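Local coordinates for angiopoietin-related protein 3 (PDB 6EUA), which raises plasma triglycerides by inhibiting lipoprotein lipase and, through the fibrinogen-like domain described here, mediates endothelial cell adhesion, at residues Y27-S32 / Y88-Q93; S47-I52 / K215-P220; E101-K106 / I211-M216; I112-Y117 / L129-G134; A139-K144 / G176-N181. One frame throughout, in Å; residues are numbered along the deposited sequence.

Contact 1: residues Y27-S32 / Y88-Q93; sequences YAIRPS and YSIVKQ
Lys92 reaches back from the end of helix 84-91 to the loop that follows strand 25-29, and its ammonium group ties the two together. Lys92 NZ donates to Ser32 O at 2.8 Å, coming in tilted about 30° from the carbonyl plane. Lys92 NZ also donates to Ser89 O at 2.9 Å, this time in the carbonyl plane and on a lone pair. One charged nitrogen thus bridges a loop carbonyl and a carbonyl of the last helical turn. The bend at the far end of the lysine chain (chi4 117°) turns NZ into this position. Lys92 is also where the chain leaves the helix, with positive phi, while Lys92 N still bonds to Tyr88 O at 2.7 Å. Within the fibrinogen C-terminal domain the contact joins an early strand, 25-29, which pairs with strand 37-44, to the short helix 84-91 that precedes strand 96-104. The rest is van der Waals packing. Pro31 CB sits on a carbonyl, 3.2 Å from Ser89 O. Two pairs are apolar: Pro31 CG packs against Ile90 CG1 at 3.9 Å, and Ile29 and Ile90 cross at about a right angle and touch by their end methyls, CD1 to CD1 at 3.9 Å. Ile16 of helix 13-18 and Phe37 and Val39 of strand 37-44 also pack on Ile29, while Tyr96 packs on Ile90.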
# COMPACT_ATOMS: atom_id res chain seq x y z
N TYR A 27 3.93 -8.56 -3.56
CA TYR A 27 3.66 -9.88 -4.14
C TYR A 27 4.29 -10.97 -3.28
O TYR A 27 5.32 -10.74 -2.63
CB TYR A 27 4.23 -9.99 -5.57
CG TYR A 27 3.62 -9.07 -6.61
CD1 TYR A 27 2.45 -9.43 -7.28
CD2 TYR A 27 4.22 -7.86 -6.94
CE1 TYR A 27 1.89 -8.59 -8.23
CE2 TYR A 27 3.66 -7.02 -7.90
CZ TYR A 27 2.50 -7.39 -8.54
OH TYR A 27 1.94 -6.55 -9.49
N ALA A 28 3.67 -12.15 -3.28
CA ALA A 28 4.27 -13.34 -2.67
C ALA A 28 5.25 -14.00 -3.64
O ALA A 28 4.93 -14.18 -4.82
CB ALA A 28 3.20 -14.35 -2.25
N ILE A 29 6.44 -14.36 -3.14
CA ILE A 29 7.39 -15.13 -3.92
C ILE A 29 7.87 -16.30 -3.06
O ILE A 29 7.66 -16.33 -1.85
CB ILE A 29 8.61 -14.29 -4.40
CG1 ILE A 29 9.43 -13.79 -3.20
CG2 ILE A 29 8.16 -13.16 -5.32
CD1 ILE A 29 10.80 -13.22 -3.56
N ARG A 30 8.52 -17.26 -3.71
CA ARG A 30 9.08 -18.40 -3.00
C ARG A 30 10.32 -18.85 -3.76
O ARG A 30 10.23 -19.66 -4.69
CB ARG A 30 8.08 -19.55 -2.85
CG ARG A 30 8.38 -20.44 -1.64
CD ARG A 30 7.88 -21.86 -1.83
NE ARG A 30 8.42 -22.46 -3.05
CZ ARG A 30 9.52 -23.21 -3.11
NH1 ARG A 30 10.22 -23.48 -2.02
NH2 ARG A 30 9.92 -23.70 -4.28
N PRO A 31 11.48 -18.31 -3.41
CA PRO A 31 12.73 -18.82 -4.00
C PRO A 31 12.93 -20.28 -3.63
O PRO A 31 12.32 -20.80 -2.69
CB PRO A 31 13.81 -17.92 -3.38
CG PRO A 31 13.08 -16.69 -2.89
CD PRO A 31 11.70 -17.18 -2.49
N SER A 32 13.79 -20.95 -4.40
CA SER A 32 14.12 -22.35 -4.13
C SER A 32 14.49 -22.56 -2.67
O SER A 32 15.10 -21.70 -2.03
CB SER A 32 15.28 -22.80 -5.01
OG SER A 32 15.05 -22.49 -6.37
N TYR A 88 19.43 -13.37 0.40
CA TYR A 88 20.28 -14.47 -0.05
C TYR A 88 19.45 -15.58 -0.68
O TYR A 88 19.90 -16.20 -1.65
CB TYR A 88 21.15 -15.01 1.10
CG TYR A 88 22.09 -16.10 0.62
CD1 TYR A 88 23.25 -15.79 -0.07
CD2 TYR A 88 21.80 -17.45 0.84
CE1 TYR A 88 24.10 -16.78 -0.55
CE2 TYR A 88 22.65 -18.45 0.37
CZ TYR A 88 23.80 -18.10 -0.32
OH TYR A 88 24.66 -19.07 -0.79
N SER A 89 18.24 -15.82 -0.15
CA SER A 89 17.35 -16.80 -0.76
C SER A 89 17.07 -16.46 -2.22
O SER A 89 16.95 -17.35 -3.07
CB SER A 89 16.04 -16.88 0.01
OG SER A 89 16.20 -17.67 1.17
N ILE A 90 16.94 -15.18 -2.52
CA ILE A 90 16.75 -14.77 -3.91
C ILE A 90 18.04 -14.96 -4.70
O ILE A 90 18.05 -15.61 -5.75
CB ILE A 90 16.25 -13.32 -3.96
CG1 ILE A 90 14.88 -13.22 -3.25
CG2 ILE A 90 16.21 -12.81 -5.40
CD1 ILE A 90 14.43 -11.80 -2.93
N VAL A 91 19.15 -14.42 -4.20
CA VAL A 91 20.36 -14.35 -5.01
C VAL A 91 21.10 -15.70 -5.02
O VAL A 91 21.42 -16.23 -6.09
CB VAL A 91 21.27 -13.21 -4.50
CG1 VAL A 91 22.61 -13.22 -5.25
CG2 VAL A 91 20.56 -11.87 -4.68
N LYS A 92 21.38 -16.26 -3.85
CA LYS A 92 22.09 -17.55 -3.72
C LYS A 92 23.45 -17.40 -4.39
O LYS A 92 24.21 -16.49 -4.01
CB LYS A 92 21.22 -18.68 -4.23
CG LYS A 92 20.30 -19.24 -3.15
CD LYS A 92 19.39 -20.33 -3.68
CE LYS A 92 18.21 -20.52 -2.75
NZ LYS A 92 16.94 -20.20 -3.43
N GLN A 93 23.81 -18.26 -5.35
CA GLN A 93 25.13 -18.24 -5.98
C GLN A 93 25.15 -17.46 -7.29
O GLN A 93 26.16 -17.49 -8.01
CB GLN A 93 25.63 -19.67 -6.23
CG GLN A 93 25.59 -20.60 -5.01
CD GLN A 93 25.80 -22.08 -5.38
OE1 GLN A 93 26.29 -22.41 -6.46
NE2 GLN A 93 25.44 -22.97 -4.46

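Contact 2: residues S47-I52 / K215-P220; sequences SPWTLI and KMLIHP
Thr50 and Ile218 form an antiparallel hydrogen-bonded pair: Thr50 N donates to Ile218 O at 2.7 Å, and Ile218 N returns a bond to Thr50 O at 2.9 Å. Ile52 N to Met216 O (2.8 Å) extends the ladder. Thr50 OG1, in contrast, is buried without a polar partner. His219 ND1 is satisfied within its own strand by Pro220 O at 2.6 Å, almost in the imidazole plane. That bond fixes the ring's rotation and leaves its other edge, with CD2, directed at the face of Trp49: a T-shaped stack with centroids 4.1 Å apart and planes at 65°. Leu217 crosses Trp49 at about a right angle, CD2 against Trp49 CB at 3.5 Å, and also meets Leu51 CD1 by its CG. Beside Thr50, Ile52 CG2 abuts Ile218 CD1. Lys215 NZ forms a salt bridge with Asp42. Strands 47-55 and 213-220 are neighbours in the large antiparallel sheet; Ile87, Ile90 and Val91 of helix 84-91 pack on the Thr50, Ile52 and Ile218 side, and strand 37-44 flanks strand 47-55.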
# COMPACT_ATOMS: atom_id res chain seq x y z
N SER A 47 11.41 -2.69 -16.77
CA SER A 47 12.20 -3.79 -16.22
C SER A 47 11.88 -4.01 -14.75
O SER A 47 11.90 -3.05 -13.97
CB SER A 47 13.71 -3.50 -16.38
OG SER A 47 14.13 -3.58 -17.73
N PRO A 48 11.64 -5.25 -14.31
CA PRO A 48 11.30 -5.50 -12.91
C PRO A 48 12.52 -5.63 -12.00
O PRO A 48 13.56 -6.17 -12.39
CB PRO A 48 10.56 -6.84 -12.98
CG PRO A 48 11.29 -7.55 -14.08
CD PRO A 48 11.65 -6.50 -15.09
N TRP A 49 12.35 -5.14 -10.77
CA TRP A 49 13.33 -5.27 -9.69
C TRP A 49 12.64 -5.79 -8.44
O TRP A 49 11.44 -5.54 -8.24
CB TRP A 49 14.01 -3.90 -9.35
CG TRP A 49 14.75 -3.24 -10.50
CD1 TRP A 49 14.21 -2.55 -11.54
CD2 TRP A 49 16.18 -3.25 -10.72
NE1 TRP A 49 15.20 -2.13 -12.41
CE2 TRP A 49 16.41 -2.53 -11.92
CE3 TRP A 49 17.27 -3.79 -10.03
CZ2 TRP A 49 17.71 -2.33 -12.44
CZ3 TRP A 49 18.55 -3.58 -10.54
CH2 TRP A 49 18.76 -2.86 -11.74
N THR A 50 13.38 -6.51 -7.59
CA THR A 50 12.94 -6.77 -6.22
C THR A 50 13.48 -5.64 -5.33
O THR A 50 14.69 -5.43 -5.26
CB THR A 50 13.43 -8.13 -5.70
OG1 THR A 50 12.95 -9.19 -6.53
CG2 THR A 50 12.94 -8.36 -4.25
N LEU A 51 12.58 -4.91 -4.67
CA LEU A 51 13.01 -3.85 -3.76
C LEU A 51 13.45 -4.48 -2.44
O LEU A 51 12.64 -5.14 -1.78
CB LEU A 51 11.89 -2.85 -3.53
CG LEU A 51 12.10 -1.62 -2.65
CD1 LEU A 51 13.26 -0.74 -3.16
CD2 LEU A 51 10.83 -0.80 -2.59
N ILE A 52 14.71 -4.28 -2.04
CA ILE A 52 15.19 -4.88 -0.80
C ILE A 52 15.37 -3.87 0.33
O ILE A 52 15.49 -4.28 1.49
CB ILE A 52 16.49 -5.68 -1.01
CG1 ILE A 52 17.64 -4.76 -1.48
CG2 ILE A 52 16.25 -6.83 -2.01
CD1 ILE A 52 19.03 -5.35 -1.26
N LYS A 215 16.39 3.84 -2.22
CA LYS A 215 15.91 2.53 -2.61
C LYS A 215 17.11 1.67 -2.98
O LYS A 215 18.04 2.15 -3.63
CB LYS A 215 14.96 2.57 -3.81
CG LYS A 215 13.55 3.08 -3.54
CD LYS A 215 12.81 3.25 -4.85
CE LYS A 215 11.41 3.83 -4.66
NZ LYS A 215 10.47 3.35 -5.70
N MET A 216 17.07 0.41 -2.58
CA MET A 216 18.01 -0.60 -3.07
C MET A 216 17.21 -1.68 -3.77
O MET A 216 16.26 -2.22 -3.20
CB MET A 216 18.85 -1.17 -1.92
CG MET A 216 19.51 -0.07 -1.08
SD MET A 216 20.61 -0.70 0.20
CE MET A 216 21.83 -1.50 -0.83
N LEU A 217 17.59 -1.99 -5.02
CA LEU A 217 16.81 -2.87 -5.89
C LEU A 217 17.72 -3.90 -6.56
O LEU A 217 18.80 -3.55 -7.03
CB LEU A 217 16.08 -2.06 -6.97
CG LEU A 217 15.05 -1.07 -6.41
CD1 LEU A 217 15.41 0.35 -6.82
CD2 LEU A 217 13.65 -1.45 -6.86
N ILE A 218 17.24 -5.14 -6.68
CA ILE A 218 18.03 -6.19 -7.33
C ILE A 218 17.21 -6.91 -8.39
O ILE A 218 15.98 -6.94 -8.35
CB ILE A 218 18.58 -7.23 -6.31
CG1 ILE A 218 17.45 -8.11 -5.76
CG2 ILE A 218 19.35 -6.53 -5.20
CD1 ILE A 218 17.95 -9.13 -4.72
N HIS A 219 17.92 -7.48 -9.37
CA HIS A 219 17.31 -8.39 -10.33
C HIS A 219 18.39 -9.30 -10.91
O HIS A 219 19.57 -8.91 -10.92
CB HIS A 219 16.56 -7.62 -11.44
CG HIS A 219 17.43 -6.97 -12.47
ND1 HIS A 219 18.18 -7.68 -13.38
CD2 HIS A 219 17.60 -5.67 -12.79
CE1 HIS A 219 18.81 -6.84 -14.18
NE2 HIS A 219 18.48 -5.61 -13.84
N PRO A 220 18.04 -10.51 -11.34
CA PRO A 220 19.06 -11.41 -11.90
C PRO A 220 19.71 -10.85 -13.15
O PRO A 220 19.12 -10.06 -13.89
CB PRO A 220 18.27 -12.69 -12.22
CG PRO A 220 16.85 -12.26 -12.28
CD PRO A 220 16.72 -11.15 -11.27

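Contact 3: residues E101-K106 / I211-M216; sequences ELEDWK and IKSTKM
Glu101 and Lys215 exchange two backbone hydrogen bonds, N to O both ways at 2.9 Å, on strands running antiparallel at 174°. Farther along, the register slips: Glu103 O accepts from both Lys212 N (2.8 Å) and Ser213 N (3.3 Å), while Glu103 N donates to Ser213 O. Among the side chains, Ser213 OG donates to Glu103 OE2 at 3.0 Å, meeting it from well above the carboxylate plane. Lys212 stretches over Trp105, CB above the centre of the indole, 3.8 Å from the centroid of the five-membered ring in a CH-pi contact, and CD over the six-membered part. Bends at chi3 (72°) and chi4 then bring NZ to Asp104 O and Trp105 O in weak bonds; its salt bridge is with Asp107. On the face of the sheet away from Glu103 and Ser213, Leu102 CB meets Ile211 CD1 at 3.7 Å, beside Trp201. Two residues, Lys212 and Ser213, facing the single Glu103 make a classic beta bulge, placed where the chain turns a corner into strand 213-220 of the fibrinogen-like domain's main sheet.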
# COMPACT_ATOMS: atom_id res chain seq x y z
N GLU A 101 19.09 3.88 -5.75
CA GLU A 101 18.41 5.11 -6.14
C GLU A 101 18.42 6.03 -4.94
O GLU A 101 17.95 5.67 -3.86
CB GLU A 101 16.98 4.84 -6.60
CG GLU A 101 16.88 4.23 -7.98
CD GLU A 101 15.48 4.29 -8.55
OE1 GLU A 101 14.54 4.61 -7.78
OE2 GLU A 101 15.31 4.02 -9.76
N LEU A 102 18.98 7.21 -5.13
CA LEU A 102 19.02 8.22 -4.09
C LEU A 102 18.24 9.43 -4.58
O LEU A 102 18.27 9.77 -5.77
CB LEU A 102 20.47 8.61 -3.74
CG LEU A 102 21.48 7.48 -3.55
CD1 LEU A 102 22.90 8.07 -3.58
CD2 LEU A 102 21.24 6.74 -2.25
N GLU A 103 17.54 10.08 -3.67
CA GLU A 103 16.89 11.34 -3.95
C GLU A 103 17.36 12.32 -2.88
O GLU A 103 17.34 11.99 -1.69
CB GLU A 103 15.36 11.18 -3.95
CG GLU A 103 14.59 12.43 -3.59
CD GLU A 103 13.08 12.21 -3.65
OE1 GLU A 103 12.51 12.27 -4.76
OE2 GLU A 103 12.47 11.98 -2.58
N ASP A 104 17.84 13.48 -3.31
CA ASP A 104 18.36 14.45 -2.36
C ASP A 104 17.21 15.33 -1.86
O ASP A 104 16.04 15.10 -2.18
CB ASP A 104 19.49 15.26 -3.01
CG ASP A 104 19.05 15.96 -4.28
OD1 ASP A 104 18.15 16.82 -4.21
OD2 ASP A 104 19.64 15.67 -5.35
N TRP A 105 17.53 16.33 -1.04
CA TRP A 105 16.49 17.23 -0.53
C TRP A 105 15.97 18.18 -1.59
O TRP A 105 14.82 18.60 -1.51
CB TRP A 105 17.02 17.99 0.70
CG TRP A 105 17.28 17.03 1.81
CD1 TRP A 105 18.43 16.32 2.03
CD2 TRP A 105 16.36 16.61 2.83
NE1 TRP A 105 18.30 15.51 3.12
CE2 TRP A 105 17.04 15.66 3.64
CE3 TRP A 105 15.04 16.95 3.15
CZ2 TRP A 105 16.43 15.05 4.74
CZ3 TRP A 105 14.44 16.34 4.25
CH2 TRP A 105 15.14 15.40 5.03
N LYS A 106 16.77 18.49 -2.61
CA LYS A 106 16.30 19.26 -3.76
C LYS A 106 15.49 18.40 -4.72
O LYS A 106 15.14 18.89 -5.80
CB LYS A 106 17.48 19.89 -4.50
CG LYS A 106 18.54 20.56 -3.62
CD LYS A 106 17.93 21.49 -2.57
CE LYS A 106 18.87 21.71 -1.39
NZ LYS A 106 18.69 23.07 -0.77
N ILE A 211 21.21 12.92 1.31
CA ILE A 211 20.19 11.99 0.81
C ILE A 211 18.95 12.06 1.69
O ILE A 211 19.03 11.95 2.92
CB ILE A 211 20.73 10.55 0.76
CG1 ILE A 211 22.09 10.52 0.06
CG2 ILE A 211 19.74 9.63 0.05
CD1 ILE A 211 22.06 10.98 -1.38
N LYS A 212 17.79 12.24 1.06
CA LYS A 212 16.50 12.28 1.75
C LYS A 212 15.78 10.93 1.72
O LYS A 212 15.07 10.59 2.68
CB LYS A 212 15.60 13.35 1.13
CG LYS A 212 14.13 13.25 1.53
CD LYS A 212 13.31 14.44 1.07
CE LYS A 212 13.09 14.42 -0.43
NZ LYS A 212 13.03 15.80 -0.99
N SER A 213 15.95 10.15 0.66
CA SER A 213 15.25 8.89 0.51
C SER A 213 16.11 7.95 -0.32
O SER A 213 16.87 8.39 -1.19
CB SER A 213 13.86 9.08 -0.12
OG SER A 213 13.95 9.59 -1.44
N THR A 214 16.03 6.65 -0.01
CA THR A 214 16.84 5.65 -0.68
C THR A 214 15.98 4.48 -1.13
O THR A 214 14.97 4.15 -0.49
CB THR A 214 17.99 5.09 0.23
OG1 THR A 214 17.43 4.34 1.34
CG2 THR A 214 18.86 6.23 0.76
N LYS A 215 16.39 3.84 -2.22
CA LYS A 215 15.91 2.53 -2.61
C LYS A 215 17.11 1.67 -2.98
O LYS A 215 18.04 2.15 -3.63
CB LYS A 215 14.96 2.57 -3.81
CG LYS A 215 13.55 3.08 -3.54
CD LYS A 215 12.81 3.25 -4.85
CE LYS A 215 11.41 3.83 -4.66
NZ LYS A 215 10.47 3.35 -5.70
N MET A 216 17.07 0.41 -2.58
CA MET A 216 18.01 -0.60 -3.07
C MET A 216 17.21 -1.68 -3.77
O MET A 216 16.26 -2.22 -3.20
CB MET A 216 18.85 -1.17 -1.92
CG MET A 216 19.51 -0.07 -1.08
SD MET A 216 20.61 -0.70 0.20
CE MET A 216 21.83 -1.50 -0.83
O HOH W 1 15.31 6.89 -3.81

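Contact 4: residues I112-Y117 / L129-G134; sequences IEYSFY and LVAITG
A beta hairpin, strand 109-118 returning as strand 127-134, brings Ser115 opposite Val130 and Tyr114 opposite Ala131 in the main antiparallel sheet of the fibrinogen-like domain. Ser115 N donates to Val130 O at 2.8 Å, and Val130 N to Ser115 O at 2.9 Å. Toward Gly134 the pairing is irregular: Glu113 N bonds to Thr133 O in a nearly straight line (176°), but Glu113 O accepts from Ile132 N instead. Ile132 leans across to the partner strand, its CD1 3.5 Å from Ser115 N. On the buried face, Leu129 forks between two aromatic residues. Leu129 CD1 lies over the Tyr114 ring, toward its rim, in a CH-pi contact 4.3 Å from the centroid, and Leu129 CD2 presses on Phe116 CB at 3.5 Å. Tyr114 CB also sits 3.3 Å from Val130 O, and its hydroxyl bonds to Asn138. Ile112 CA and Gly134 CA come within 3.9 Å. The hairpin is two-sided: one face is aromatic and aliphatic, the other carries Glu113, Ser115 and Thr133 together with Val130.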
# COMPACT_ATOMS: atom_id res chain seq x y z
N ILE A 112 22.76 4.37 -9.36
CA ILE A 112 23.98 3.66 -9.74
C ILE A 112 23.69 2.17 -9.70
O ILE A 112 22.95 1.68 -8.84
CB ILE A 112 25.17 4.07 -8.84
CG1 ILE A 112 26.42 3.26 -9.20
CG2 ILE A 112 24.82 3.99 -7.37
CD1 ILE A 112 27.70 3.79 -8.51
N GLU A 113 24.24 1.46 -10.68
CA GLU A 113 24.06 0.02 -10.78
C GLU A 113 25.40 -0.67 -10.62
O GLU A 113 26.44 -0.15 -11.04
CB GLU A 113 23.39 -0.36 -12.10
CG GLU A 113 21.98 0.16 -12.22
CD GLU A 113 21.17 -0.51 -13.32
OE1 GLU A 113 21.68 -1.47 -13.92
OE2 GLU A 113 20.04 -0.05 -13.58
N TYR A 114 25.36 -1.84 -9.98
CA TYR A 114 26.52 -2.69 -9.77
C TYR A 114 26.16 -4.12 -10.12
O TYR A 114 25.01 -4.54 -9.99
CB TYR A 114 27.01 -2.72 -8.32
CG TYR A 114 27.13 -1.41 -7.59
CD1 TYR A 114 26.00 -0.71 -7.16
CD2 TYR A 114 28.39 -0.88 -7.32
CE1 TYR A 114 26.13 0.49 -6.48
CE2 TYR A 114 28.53 0.32 -6.64
CZ TYR A 114 27.40 1.00 -6.22
OH TYR A 114 27.56 2.19 -5.53
N SER A 115 27.19 -4.87 -10.52
CA SER A 115 27.13 -6.32 -10.61
C SER A 115 27.70 -6.88 -9.31
O SER A 115 28.79 -6.49 -8.89
CB SER A 115 27.92 -6.81 -11.82
OG SER A 115 28.20 -8.20 -11.74
N PHE A 116 26.95 -7.80 -8.67
CA PHE A 116 27.37 -8.27 -7.36
C PHE A 116 27.16 -9.77 -7.19
O PHE A 116 26.44 -10.42 -7.95
CB PHE A 116 26.68 -7.52 -6.20
CG PHE A 116 25.26 -7.92 -5.95
CD1 PHE A 116 24.22 -7.30 -6.65
CD2 PHE A 116 24.94 -8.88 -5.00
CE1 PHE A 116 22.90 -7.66 -6.41
CE2 PHE A 116 23.62 -9.24 -4.77
CZ PHE A 116 22.60 -8.65 -5.46
N TYR A 117 27.88 -10.28 -6.19
CA TYR A 117 27.77 -11.63 -5.65
C TYR A 117 27.60 -11.51 -4.15
O TYR A 117 28.09 -10.57 -3.53
CB TYR A 117 29.01 -12.48 -5.98
CG TYR A 117 29.12 -12.82 -7.44
CD1 TYR A 117 29.80 -11.98 -8.32
CD2 TYR A 117 28.53 -13.96 -7.94
CE1 TYR A 117 29.90 -12.30 -9.67
CE2 TYR A 117 28.62 -14.28 -9.27
CZ TYR A 117 29.30 -13.45 -10.13
OH TYR A 117 29.38 -13.80 -11.47
N LEU A 129 31.00 -6.10 -5.02
CA LEU A 129 30.38 -5.23 -6.02
C LEU A 129 31.37 -4.77 -7.07
O LEU A 129 32.55 -4.54 -6.79
CB LEU A 129 29.77 -3.97 -5.39
CG LEU A 129 28.81 -4.00 -4.21
CD1 LEU A 129 28.67 -2.59 -3.63
CD2 LEU A 129 27.49 -4.50 -4.67
N VAL A 130 30.85 -4.58 -8.29
CA VAL A 130 31.57 -3.90 -9.37
C VAL A 130 30.60 -2.92 -10.02
O VAL A 130 29.50 -3.31 -10.42
CB VAL A 130 32.11 -4.89 -10.42
CG1 VAL A 130 32.74 -4.13 -11.59
CG2 VAL A 130 33.11 -5.85 -9.80
N ALA A 131 30.99 -1.65 -10.12
CA ALA A 131 30.09 -0.64 -10.67
C ALA A 131 29.95 -0.78 -12.19
O ALA A 131 30.92 -1.06 -12.89
CB ALA A 131 30.58 0.77 -10.32
N ILE A 132 28.72 -0.58 -12.68
CA ILE A 132 28.44 -0.71 -14.11
C ILE A 132 28.11 0.65 -14.72
O ILE A 132 28.85 1.16 -15.57
CB ILE A 132 27.29 -1.68 -14.39
CG1 ILE A 132 27.50 -3.00 -13.66
CG2 ILE A 132 27.10 -1.86 -15.89
CD1 ILE A 132 26.27 -3.88 -13.72
N THR A 133 26.96 1.21 -14.33
CA THR A 133 26.49 2.50 -14.83
C THR A 133 25.97 3.34 -13.66
O THR A 133 25.84 2.86 -12.53
CB THR A 133 25.37 2.34 -15.89
OG1 THR A 133 24.20 1.78 -15.28
CG2 THR A 133 25.82 1.44 -17.03
N GLY A 134 25.67 4.59 -13.96
CA GLY A 134 25.04 5.50 -13.02
C GLY A 134 25.31 6.94 -13.38
O GLY A 134 26.21 7.27 -14.16

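Contact 5: residues A139-K144 / G176-N181; sequences AIPENK and GENNLN
Ala139 and Ile140 meet Asn178 in a small loop-to-loop van der Waals contact in the C-terminal half of the fibrinogen-like domain, a region poor in regular secondary structure. Residues 139-144 lead from strand 127-134 toward strand 147-149; residues 176-181 follow the short strand 169-171 and the disulfide Cys161-Cys175. Asn178 carries the second loop's share. With CG lodged between its backbone N and carbonyl carbon (chi1 74°), its side chain crosses that of Ile140 at about a right angle, Ile140 CG1 lying 4.0 Å from Asn178 CB. Trp169 and Trp171 also touch Asn178, so its side chain is wedged among aromatic and aliphatic neighbours. Trp201 of strand 199-202 packs against Ala139 and Ile140 of one loop and Leu180 of the other, so both rest on the same indole. Each loop is anchored elsewhere by polar bonds: Glu142 OE1 accepts from Ala131 N, Glu177 forms a salt bridge with Lys202, and Asn181 bonds through its amide to Gln53 and Gly168. Asn179 is the centre of an inverse gamma turn, which redirects the chain just after the contact. At the junction itself, Ala139 CB and Asn178 CB stand 4.0 Å apart, while Ala139 O lies 3.7 Å from Asn178 CB.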
# COMPACT_ATOMS: atom_id res chain seq x y z
N ALA A 139 30.36 5.39 -4.11
CA ALA A 139 30.89 5.62 -2.77
C ALA A 139 31.28 4.35 -2.04
O ALA A 139 31.84 4.44 -0.94
CB ALA A 139 29.85 6.37 -1.91
N ILE A 140 31.00 3.17 -2.60
CA ILE A 140 31.26 1.90 -1.94
C ILE A 140 32.51 1.29 -2.59
O ILE A 140 32.64 1.33 -3.82
CB ILE A 140 30.04 0.96 -2.06
CG1 ILE A 140 28.78 1.68 -1.56
CG2 ILE A 140 30.25 -0.34 -1.30
CD1 ILE A 140 27.48 1.07 -2.04
N PRO A 141 33.45 0.76 -1.81
CA PRO A 141 34.65 0.15 -2.40
C PRO A 141 34.29 -0.99 -3.34
O PRO A 141 33.48 -1.87 -3.00
CB PRO A 141 35.43 -0.35 -1.18
CG PRO A 141 34.95 0.50 -0.04
CD PRO A 141 33.50 0.78 -0.33
N GLU A 142 34.89 -0.98 -4.53
CA GLU A 142 34.64 -2.02 -5.53
C GLU A 142 35.71 -3.11 -5.46
O GLU A 142 36.84 -2.88 -5.03
CB GLU A 142 34.62 -1.42 -6.94
CG GLU A 142 33.56 -0.37 -7.18
CD GLU A 142 33.59 0.13 -8.62
OE1 GLU A 142 33.58 -0.72 -9.54
OE2 GLU A 142 33.63 1.37 -8.83
N ASN A 143 35.33 -4.31 -5.92
CA ASN A 143 36.24 -5.45 -6.05
C ASN A 143 36.84 -5.87 -4.72
O ASN A 143 37.96 -6.38 -4.65
CB ASN A 143 37.34 -5.16 -7.08
CG ASN A 143 36.83 -5.25 -8.49
OD1 ASN A 143 36.32 -6.29 -8.91
ND2 ASN A 143 36.93 -4.15 -9.22
N LYS A 144 36.09 -5.64 -3.64
CA LYS A 144 36.50 -5.97 -2.29
C LYS A 144 35.39 -6.77 -1.62
O LYS A 144 34.20 -6.58 -1.90
CB LYS A 144 36.79 -4.71 -1.46
CG LYS A 144 37.68 -3.69 -2.17
CD LYS A 144 39.12 -3.87 -1.78
CE LYS A 144 40.04 -3.04 -2.66
NZ LYS A 144 41.01 -3.90 -3.41
N GLY A 176 34.28 4.71 4.67
CA GLY A 176 33.63 5.66 3.80
C GLY A 176 32.26 6.07 4.32
O GLY A 176 31.63 5.39 5.14
N GLU A 177 31.79 7.21 3.81
CA GLU A 177 30.43 7.69 4.06
C GLU A 177 29.53 7.14 2.96
O GLU A 177 29.33 7.77 1.91
CB GLU A 177 30.40 9.22 4.11
CG GLU A 177 30.54 9.81 5.51
CD GLU A 177 30.98 11.26 5.48
OE1 GLU A 177 30.31 12.09 6.15
OE2 GLU A 177 31.99 11.59 4.81
N ASN A 178 28.98 5.95 3.22
CA ASN A 178 28.18 5.22 2.23
C ASN A 178 27.04 4.42 2.88
O ASN A 178 26.51 3.50 2.24
CB ASN A 178 29.07 4.27 1.44
CG ASN A 178 29.49 3.03 2.26
OD1 ASN A 178 29.53 3.07 3.49
ND2 ASN A 178 29.81 1.94 1.58
N ASN A 179 26.69 4.71 4.13
CA ASN A 179 25.79 3.85 4.91
C ASN A 179 24.35 4.28 4.69
O ASN A 179 23.80 5.08 5.45
CB ASN A 179 26.17 3.88 6.38
CG ASN A 179 25.36 2.89 7.22
OD1 ASN A 179 24.41 2.26 6.74
ND2 ASN A 179 25.74 2.75 8.50
N LEU A 180 23.72 3.70 3.68
CA LEU A 180 22.31 3.97 3.41
C LEU A 180 21.39 3.45 4.51
O LEU A 180 20.22 3.86 4.56
CB LEU A 180 21.90 3.38 2.07
CG LEU A 180 22.74 3.84 0.87
CD1 LEU A 180 22.07 3.41 -0.41
CD2 LEU A 180 22.96 5.37 0.89
N ASN A 181 21.88 2.55 5.37
CA ASN A 181 21.14 2.10 6.54
C ASN A 181 21.58 2.84 7.81
O ASN A 181 21.33 2.37 8.93
CB ASN A 181 21.29 0.58 6.72
CG ASN A 181 20.54 -0.22 5.64
OD1 ASN A 181 19.72 0.33 4.90
ND2 ASN A 181 20.84 -1.51 5.55

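Overall arrangement
Contacts 2, 3 and 4 are strand pairings within one antiparallel sheet, and contact 1 sets helix 84-91 against the loop after strand 25-29 of that sheet. Strand 213-220 serves both contact 2 and contact 3; the first is buried and largely apolar, whereas the second, nearer the surface, mixes charged side chains with a bulge. Contacts 1, 4 and 5 are likewise only partly buried. Contact 1 joins contact 2 where Val91 and Ile90 pack on Ile218, and Phe116 of contact 4 touches both Val91 and Ile218. Contact 5, loop to loop without such a ladder, is bound to contact 4 by polar bonds and by Leu129 packing on Ile140, and meets contact 3 through Leu180 and Leu102.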